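Local coordinates for translation initiation factor 6 (Methanocaldococcus jannaschii, PDB 1G61), which binds the 50S ribosomal subunit and prevents it from joining the 30S subunit to form the 70S initiation complex, at residues A19-E24 and L44-L49; L49-G54 and D82-F87. All blocks are in the same frame, centred on the assembly; numbering follows the deposited sequence.

Interaction 1. Residues A19-E24 and L44-L49; sequences ALTTEE and LETKCL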
ATOM      1  N   ALA A  19       2.613  -7.196  -1.475  1.00  6.53           N
ATOM      2  CA  ALA A  19       1.469  -6.831  -2.283  1.00  6.89           C
ATOM      3  C   ALA A  19       1.047  -5.404  -2.069  1.00  6.51           C
ATOM      4  O   ALA A  19       1.371  -4.820  -1.054  1.00  7.26           O
ATOM      5  CB  ALA A  19       0.266  -7.700  -1.869  1.00  9.39           C
ATOM      6  N   LEU A  20       0.328  -4.866  -3.056  1.00  6.89           N
ATOM      7  CA  LEU A  20      -0.289  -3.549  -2.876  1.00  7.45           C
ATOM      8  C   LEU A  20      -1.690  -3.628  -3.490  1.00  7.35           C
ATOM      9  O   LEU A  20      -1.950  -4.444  -4.415  1.00  8.03           O
ATOM     10  CB  LEU A  20       0.499  -2.396  -3.431  1.00  9.06           C
ATOM     11  CG  LEU A  20       0.700  -2.313  -4.944  1.00 10.32           C
ATOM     12  CD1 LEU A  20      -0.427  -1.659  -5.735  1.00 11.93           C
ATOM     13  CD2 LEU A  20       1.930  -1.440  -5.189  1.00 16.83           C
ATOM     14  N   THR A  21      -2.576  -2.738  -3.098  1.00  7.94           N
ATOM     15  CA  THR A  21      -3.886  -2.616  -3.728  1.00  7.43           C
ATOM     16  C   THR A  21      -4.329  -1.157  -3.871  1.00  6.60           C
ATOM     17  O   THR A  21      -3.902  -0.270  -3.120  1.00  9.17           O
ATOM     18  CB  THR A  21      -4.938  -3.382  -2.877  1.00  7.50           C
ATOM     19  OG1 THR A  21      -6.132  -3.592  -3.673  1.00  9.06           O
ATOM     20  CG2 THR A  21      -5.307  -2.707  -1.569  1.00  9.32           C
ATOM     21  N   THR A  22      -5.204  -0.965  -4.848  1.00  6.64           N
ATOM     22  CA  THR A  22      -5.978   0.257  -4.978  1.00  6.61           C
ATOM     23  C   THR A  22      -7.450  -0.164  -4.868  1.00  7.07           C
ATOM     24  O   THR A  22      -7.751  -1.304  -4.466  1.00  7.37           O
ATOM     25  CB  THR A  22      -5.683   0.991  -6.287  1.00  6.95           C
ATOM     26  OG1 THR A  22      -6.251   0.270  -7.379  1.00  7.84           O
ATOM     27  CG2 THR A  22      -4.183   1.100  -6.480  1.00  7.59           C
ATOM     28  N   GLU A  23      -8.366   0.754  -5.211  1.00  8.05           N
ATOM     29  CA  GLU A  23      -9.776   0.364  -5.351  1.00  8.17           C
ATOM     30  C   GLU A  23      -9.962  -0.562  -6.552  1.00  9.04           C
ATOM     31  O   GLU A  23     -10.966  -1.300  -6.546  1.00 10.39           O
ATOM     32  CB  GLU A  23     -10.711   1.561  -5.525  1.00  8.52           C
ATOM     33  CG  GLU A  23     -10.666   2.551  -4.361  1.00  9.45           C
ATOM     34  CD  GLU A  23     -11.241   1.950  -3.103  1.00 10.92           C
ATOM     35  OE1 GLU A  23     -12.289   1.260  -3.157  1.00 13.08           O
ATOM     36  OE2 GLU A  23     -10.665   2.167  -2.013  1.00 13.23           O
ATOM     37  N   GLU A  24      -9.073  -0.547  -7.537  1.00  7.89           N
ATOM     38  CA  GLU A  24      -9.325  -1.262  -8.801  1.00  9.13           C
ATOM     39  C   GLU A  24      -8.409  -2.433  -9.039  1.00  8.88           C
ATOM     40  O   GLU A  24      -8.839  -3.444  -9.648  1.00 11.42           O
ATOM     41  CB  GLU A  24      -9.264  -0.295  -9.993  1.00 14.02           C
ATOM     42  CG  GLU A  24     -10.315   0.812  -9.934  1.00 24.59           C
ATOM     43  CD  GLU A  24     -10.074   2.069  -9.112  1.00 31.61           C
ATOM     44  OE1 GLU A  24      -8.904   2.461  -8.734  1.00 25.61           O
ATOM     45  OE2 GLU A  24     -11.090   2.787  -8.787  1.00 24.80           O
ATOM     46  N   LEU A  44     -11.115  -7.795  -1.728  1.00 10.60           N
ATOM     47  CA  LEU A  44     -10.804  -6.411  -2.120  1.00  9.35           C
ATOM     48  C   LEU A  44     -11.653  -5.937  -3.280  1.00 10.29           C
ATOM     49  O   LEU A  44     -11.697  -4.719  -3.558  1.00 10.83           O
ATOM     50  CB  LEU A  44      -9.310  -6.320  -2.488  1.00  9.93           C
ATOM     51  CG  LEU A  44      -8.378  -6.659  -1.327  1.00  9.97           C
ATOM     52  CD1 LEU A  44      -6.957  -6.516  -1.844  1.00  9.98           C
ATOM     53  CD2 LEU A  44      -8.649  -5.773  -0.109  1.00 12.82           C
ATOM     54  N   GLU A  45     -12.326  -6.860  -3.965  1.00 10.93           N
ATOM     55  CA  GLU A  45     -13.164  -6.587  -5.167  1.00 11.56           C
ATOM     56  C   GLU A  45     -12.298  -5.915  -6.228  1.00 11.23           C
ATOM     57  O   GLU A  45     -12.649  -4.877  -6.754  1.00 12.48           O
ATOM     58  CB  GLU A  45     -14.369  -5.719  -4.759  1.00 12.15           C
ATOM     59  CG  GLU A  45     -15.227  -6.407  -3.715  1.00 15.23           C
ATOM     60  CD  GLU A  45     -16.464  -5.651  -3.303  1.00 18.82           C
ATOM     61  OE1 GLU A  45     -17.031  -4.912  -4.149  1.00 20.72           O
ATOM     62  OE2 GLU A  45     -16.842  -5.822  -2.116  1.00 22.07           O
ATOM     63  N   THR A  46     -11.158  -6.505  -6.570  1.00 10.37           N
ATOM     64  CA  THR A  46     -10.204  -5.907  -7.496  1.00 10.11           C
ATOM     65  C   THR A  46      -9.825  -6.893  -8.605  1.00  9.69           C
ATOM     66  O   THR A  46     -10.101  -8.093  -8.441  1.00 14.19           O
ATOM     67  CB  THR A  46      -8.879  -5.545  -6.785  1.00 10.31           C
ATOM     68  OG1 THR A  46      -8.484  -6.711  -6.061  1.00  9.99           O
ATOM     69  CG2 THR A  46      -9.069  -4.379  -5.835  1.00 10.83           C
ATOM     70  N   LYS A  47      -9.192  -6.422  -9.651  1.00 10.84           N
ATOM     71  CA  LYS A  47      -8.492  -7.190 -10.658  1.00 10.54           C
ATOM     72  C   LYS A  47      -7.051  -7.400 -10.169  1.00  8.64           C
ATOM     73  O   LYS A  47      -6.380  -6.432  -9.803  1.00 10.18           O
ATOM     74  CB  LYS A  47      -8.542  -6.515 -12.026  1.00 12.68           C
ATOM     75  CG  LYS A  47      -9.950  -6.441 -12.617  1.00 21.05           C
ATOM     76  CD  LYS A  47     -10.380  -7.783 -13.205  1.00 29.93           C
ATOM     77  CE  LYS A  47     -11.752  -7.718 -13.881  1.00 41.48           C
ATOM     78  NZ  LYS A  47     -12.070  -9.003 -14.576  1.00 55.43           N
ATOM     79  N   CYS A  48      -6.615  -8.638 -10.149  1.00 10.02           N
ATOM     80  CA  CYS A  48      -5.339  -8.997  -9.555  1.00  9.89           C
ATOM     81  C   CYS A  48      -4.333  -9.346 -10.638  1.00  9.78           C
ATOM     82  O   CYS A  48      -4.653 -10.100 -11.556  1.00 11.15           O
ATOM     83  CB  CYS A  48      -5.502 -10.188  -8.626  1.00 11.02           C
ATOM     84  SG  CYS A  48      -6.351  -9.789  -7.096  1.00 12.90           S
ATOM     85  N   LEU A  49      -3.148  -8.808 -10.510  1.00  9.03           N
ATOM     86  CA  LEU A  49      -2.021  -9.164 -11.367  1.00  8.91           C
ATOM     87  C   LEU A  49      -0.904  -9.774 -10.528  1.00  8.39           C
ATOM     88  O   LEU A  49      -0.475  -9.133  -9.538  1.00 10.75           O
ATOM     89  CB  LEU A  49      -1.449  -7.915 -12.065  1.00 10.04           C
ATOM     90  CG  LEU A  49      -0.157  -8.172 -12.849  1.00  8.95           C
ATOM     91  CD1 LEU A  49      -0.399  -9.131 -14.019  1.00 10.99           C
ATOM     92  CD2 LEU A  49       0.455  -6.856 -13.340  1.00 10.79           C
TER
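Lys47 N donates to Glu24 O over 3.0 Å, the one hydrogen bond between residues 19-24 and 44-49. It is nearly straight, with an N-H...O angle of 166°. The donor is tilted 26° out of the Glu24 carbonyl plane. Thr46 CA lies 3.5 Å from the same Glu24 O, so the backbones run close here.

The rest is methyl packing. In Thr46, chi1 of 50° puts OG1 between the backbone N and the carbonyl carbon and sets CG2 anti to the carbonyl carbon. This carries the methyl into the turn formed by residues 21-24. Thr46 CG2 sits 3.6 Å from Thr22 O and 3.7 Å from Glu23 O. Leu44 CD1 lies 3.5 Å from Thr21 OG1 and also touches Thr21 CB.

Thr21 OG1 and Thr46 OG1 both hydrogen-bond Thr26 OG1 of strand 25-28, which lies between strands 20-21 and 47-50. In the turn, Thr22 OG1 accepts from Glu24 N at 2.9 Å, an ST turn that bends the chain just after strand 20-21. It accepts from Ile25 N as well.

Asn203 and Lys205, between strands 200-202 and 207-210, tie the two segments. Glu45, with positive phi, is where the chain leaves helix 34-44 and heads into strand 47-50.

One direct bond and a few methyls thus join a hairpin turn to a helix-to-strand link. Of the carbonyls gathered here, Thr22 O and Leu44 O accept from Asn203 ND2, Glu23 O and Glu45 O from Lys205 NZ. The Lys205 ammonium probably offsets the negative ends of the two it binds.

Interaction 2. Residues L49-G54 and D82-F87; sequences LQTNIG and DRIKNF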
ATOM      1  N   LEU A  49      -3.148  -8.808 -10.510  1.00  9.03           N
ATOM      2  CA  LEU A  49      -2.021  -9.164 -11.367  1.00  8.91           C
ATOM      3  C   LEU A  49      -0.904  -9.774 -10.528  1.00  8.39           C
ATOM      4  O   LEU A  49      -0.475  -9.133  -9.538  1.00 10.75           O
ATOM      5  CB  LEU A  49      -1.449  -7.915 -12.065  1.00 10.04           C
ATOM      6  CG  LEU A  49      -0.157  -8.172 -12.849  1.00  8.95           C
ATOM      7  CD1 LEU A  49      -0.399  -9.131 -14.019  1.00 10.99           C
ATOM      8  CD2 LEU A  49       0.455  -6.856 -13.340  1.00 10.79           C
ATOM      9  N   GLN A  50      -0.430 -10.955 -10.912  1.00  9.11           N
ATOM     10  CA  GLN A  50       0.772 -11.517 -10.304  1.00  9.87           C
ATOM     11  C   GLN A  50       1.964 -11.109 -11.149  1.00  9.19           C
ATOM     12  O   GLN A  50       1.999 -11.357 -12.350  1.00 11.19           O
ATOM     13  CB  GLN A  50       0.685 -13.051 -10.254  1.00 10.09           C
ATOM     14  CG  GLN A  50      -0.393 -13.481  -9.234  1.00 10.04           C
ATOM     15  CD  GLN A  50      -0.437 -14.992  -9.082  1.00 10.94           C
ATOM     16  OE1 GLN A  50       0.320 -15.562  -8.249  1.00 13.66           O
ATOM     17  NE2 GLN A  50      -1.262 -15.654  -9.851  1.00 11.72           N
ATOM     18  N   THR A  51       2.961 -10.459 -10.528  1.00  9.27           N
ATOM     19  CA  THR A  51       4.127  -9.970 -11.246  1.00  9.44           C
ATOM     20  C   THR A  51       5.297  -9.862 -10.283  1.00  8.38           C
ATOM     21  O   THR A  51       5.133  -9.635  -9.085  1.00 10.61           O
ATOM     22  CB  THR A  51       3.826  -8.627 -11.936  1.00 10.64           C
ATOM     23  OG1 THR A  51       4.941  -8.269 -12.786  1.00 12.86           O
ATOM     24  CG2 THR A  51       3.647  -7.465 -10.963  1.00 12.49           C
ATOM     25  N   ASN A  52       6.516  -9.985 -10.806  1.00 10.05           N
ATOM     26  CA  ASN A  52       7.703  -9.526 -10.130  1.00  9.81           C
ATOM     27  C   ASN A  52       7.896  -8.032 -10.360  1.00 10.45           C
ATOM     28  O   ASN A  52       7.366  -7.483 -11.345  1.00 11.05           O
ATOM     29  CB  ASN A  52       8.949 -10.228 -10.696  1.00  9.95           C
ATOM     30  CG  ASN A  52       9.081 -11.706 -10.340  1.00  9.96           C
ATOM     31  OD1 ASN A  52       8.529 -12.183  -9.360  1.00  9.62           O
ATOM     32  ND2 ASN A  52       9.845 -12.393 -11.185  1.00 11.12           N
ATOM     33  N   ILE A  53       8.690  -7.396  -9.505  1.00 10.30           N
ATOM     34  CA  ILE A  53       9.222  -6.045  -9.752  1.00 11.19           C
ATOM     35  C   ILE A  53      10.735  -6.072  -9.449  1.00 10.45           C
ATOM     36  O   ILE A  53      11.075  -6.447  -8.339  1.00 13.72           O
ATOM     37  CB  ILE A  53       8.534  -4.911  -8.984  1.00 12.96           C
ATOM     38  CG1 ILE A  53       7.037  -4.853  -9.365  1.00 17.55           C
ATOM     39  CG2 ILE A  53       9.234  -3.567  -9.216  1.00 15.02           C
ATOM     40  CD1 ILE A  53       6.203  -3.815  -8.635  1.00 19.15           C
ATOM     41  N   GLY A  54      11.579  -5.737 -10.423  1.00 11.61           N
ATOM     42  CA  GLY A  54      13.018  -5.807 -10.208  1.00 15.97           C
ATOM     43  C   GLY A  54      13.464  -7.241 -10.019  1.00 16.19           C
ATOM     44  O   GLY A  54      14.547  -7.500  -9.459  1.00 16.43           O
ATOM     45  N   ASP A  82       6.315  -4.349 -19.394  1.00  9.93           N
ATOM     46  CA  ASP A  82       5.437  -4.810 -20.429  1.00 11.52           C
ATOM     47  C   ASP A  82       4.229  -5.583 -19.861  1.00 10.93           C
ATOM     48  O   ASP A  82       3.069  -5.353 -20.292  1.00 11.43           O
ATOM     49  CB  ASP A  82       6.146  -5.698 -21.451  1.00 16.25           C
ATOM     50  CG  ASP A  82       7.112  -4.950 -22.337  1.00 17.75           C
ATOM     51  OD1 ASP A  82       7.838  -5.627 -23.105  1.00 26.39           O
ATOM     52  OD2 ASP A  82       7.168  -3.709 -22.320  1.00 22.61           O
ATOM     53  N   ARG A  83       4.460  -6.494 -18.944  1.00 10.36           N
ATOM     54  CA  ARG A  83       3.453  -7.314 -18.301  1.00 10.51           C
ATOM     55  C   ARG A  83       2.440  -6.411 -17.586  1.00  9.56           C
ATOM     56  O   ARG A  83       1.213  -6.607 -17.681  1.00 10.00           O
ATOM     57  CB  ARG A  83       4.060  -8.293 -17.287  1.00 12.07           C
ATOM     58  CG  ARG A  83       3.016  -9.120 -16.533  1.00 12.66           C
ATOM     59  CD  ARG A  83       3.670 -10.269 -15.773  1.00 12.52           C
ATOM     60  NE  ARG A  83       2.670 -11.031 -15.050  1.00 11.39           N
ATOM     61  CZ  ARG A  83       1.748 -11.864 -15.597  1.00 13.07           C
ATOM     62  NH1 ARG A  83       1.691 -12.082 -16.899  1.00 16.86           N
ATOM     63  NH2 ARG A  83       0.878 -12.463 -14.775  1.00 13.35           N
ATOM     64  N   ILE A  84       2.957  -5.451 -16.836  1.00  8.59           N
ATOM     65  CA  ILE A  84       2.058  -4.542 -16.102  1.00  8.78           C
ATOM     66  C   ILE A  84       1.246  -3.679 -17.048  1.00  7.89           C
ATOM     67  O   ILE A  84       0.016  -3.572 -16.876  1.00  8.95           O
ATOM     68  CB  ILE A  84       2.893  -3.670 -15.144  1.00 10.20           C
ATOM     69  CG1 ILE A  84       3.511  -4.507 -14.026  1.00 11.38           C
ATOM     70  CG2 ILE A  84       2.055  -2.522 -14.568  1.00 11.70           C
ATOM     71  CD1 ILE A  84       4.613  -3.814 -13.240  1.00 14.05           C
ATOM     72  N   LYS A  85       1.846  -3.075 -18.050  1.00  9.29           N
ATOM     73  CA  LYS A  85       1.079  -2.231 -18.973  1.00  9.42           C
ATOM     74  C   LYS A  85       0.076  -3.080 -19.741  1.00  7.79           C
ATOM     75  O   LYS A  85      -1.038  -2.586 -20.013  1.00  9.48           O
ATOM     76  CB  LYS A  85       2.049  -1.482 -19.915  1.00 11.04           C
ATOM     77  CG  LYS A  85       2.879  -0.434 -19.149  1.00 12.76           C
ATOM     78  CD  LYS A  85       3.706   0.418 -20.098  1.00 17.24           C
ATOM     79  CE  LYS A  85       4.250   1.574 -19.241  1.00 17.67           C
ATOM     80  NZ  LYS A  85       4.974   2.534 -20.099  1.00 21.25           N
ATOM     81  N   ASN A  86       0.412  -4.315 -20.090  1.00  8.70           N
ATOM     82  CA  ASN A  86      -0.549  -5.161 -20.806  1.00  8.86           C
ATOM     83  C   ASN A  86      -1.756  -5.448 -19.916  1.00  8.97           C
ATOM     84  O   ASN A  86      -2.911  -5.390 -20.396  1.00  9.01           O
ATOM     85  CB  ASN A  86       0.141  -6.461 -21.275  1.00  9.74           C
ATOM     86  CG  ASN A  86      -0.883  -7.384 -21.908  1.00  8.34           C
ATOM     87  OD1 ASN A  86      -1.316  -8.358 -21.267  1.00 12.17           O
ATOM     88  ND2 ASN A  86      -1.227  -7.073 -23.122  1.00  9.29           N
ATOM     89  N   PHE A  87      -1.540  -5.751 -18.647  1.00  9.04           N
ATOM     90  CA  PHE A  87      -2.639  -5.983 -17.700  1.00  8.42           C
ATOM     91  C   PHE A  87      -3.518  -4.756 -17.590  1.00  9.23           C
ATOM     92  O   PHE A  87      -4.757  -4.829 -17.601  1.00  9.61           O
ATOM     93  CB  PHE A  87      -1.992  -6.322 -16.348  1.00  9.24           C
ATOM     94  CG  PHE A  87      -2.941  -6.197 -15.154  1.00  8.72           C
ATOM     95  CD1 PHE A  87      -3.880  -7.190 -14.887  1.00  9.27           C
ATOM     96  CD2 PHE A  87      -2.928  -5.109 -14.313  1.00  9.63           C
ATOM     97  CE1 PHE A  87      -4.741  -7.075 -13.800  1.00  9.64           C
ATOM     98  CE2 PHE A  87      -3.770  -4.962 -13.216  1.00  9.76           C
ATOM     99  CZ  PHE A  87      -4.699  -5.957 -12.956  1.00 11.68           C
TER
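Gln50 O is gripped by two nitrogens of Arg83, NE at 2.8 Å and NH2 at 2.9 Å. The approach is side-on. The oxygen lies in the guanidinium plane, and both donors lie in the Gln50 carbonyl plane. This fixes the rotation of the guanidinium. The Arg83 chain is extended from CG to NE, which carries the guanidinium from helix 78-90 to the strand end. Leu49 CD1 lies over one guanidinium face, 3.6 Å from Arg83 NH2. Thr51 OG1 packs 3.8 Å from Arg83 CD.

Leu49 carries the apolar part. Leu49 CB sits over the centre of the Phe87 ring, 3.6 Å from the centroid and 3° off the normal, a CH-pi contact. A chi1 of 173° sets CG anti to the Leu49 N and brings Leu49 CD2 against Ile84 CG1, 3.9 Å away. An alanine in place of Phe87 would probably leave Leu49 CB without its ring face and open a gap beside strand 47-50.

Helix 78-90 thus packs on strand 47-50 through apolar side chains and one arginine-to-carbonyl bridge. Ile84 also touches Leu70 and Leu72 of strand 69-73. The positive guanidinium is likely to draw electron density toward Gln50 O and strengthen both bonds.

In the fold
Interactions 1 and 2 follow each other along the chain and share Leu49 on strand 47-50. The centre of interaction 1 lies about 10 Å from the centre of the chain, that of interaction 2 about 17 Å. Both are partly buried. The first ties the start of the strand to a turn of the same three-stranded sheet, mainly through backbone and threonine groups. The second, at its end, docks helix 78-90 with more buried surface, much of it from Leu49, Ile84 and Phe87, and an exposed arginine. They meet where Phe87 packs against Lys47 O and Cys48 O. One strand is thus tied to the hairpin turn at its start and to helix 78-90 at its end.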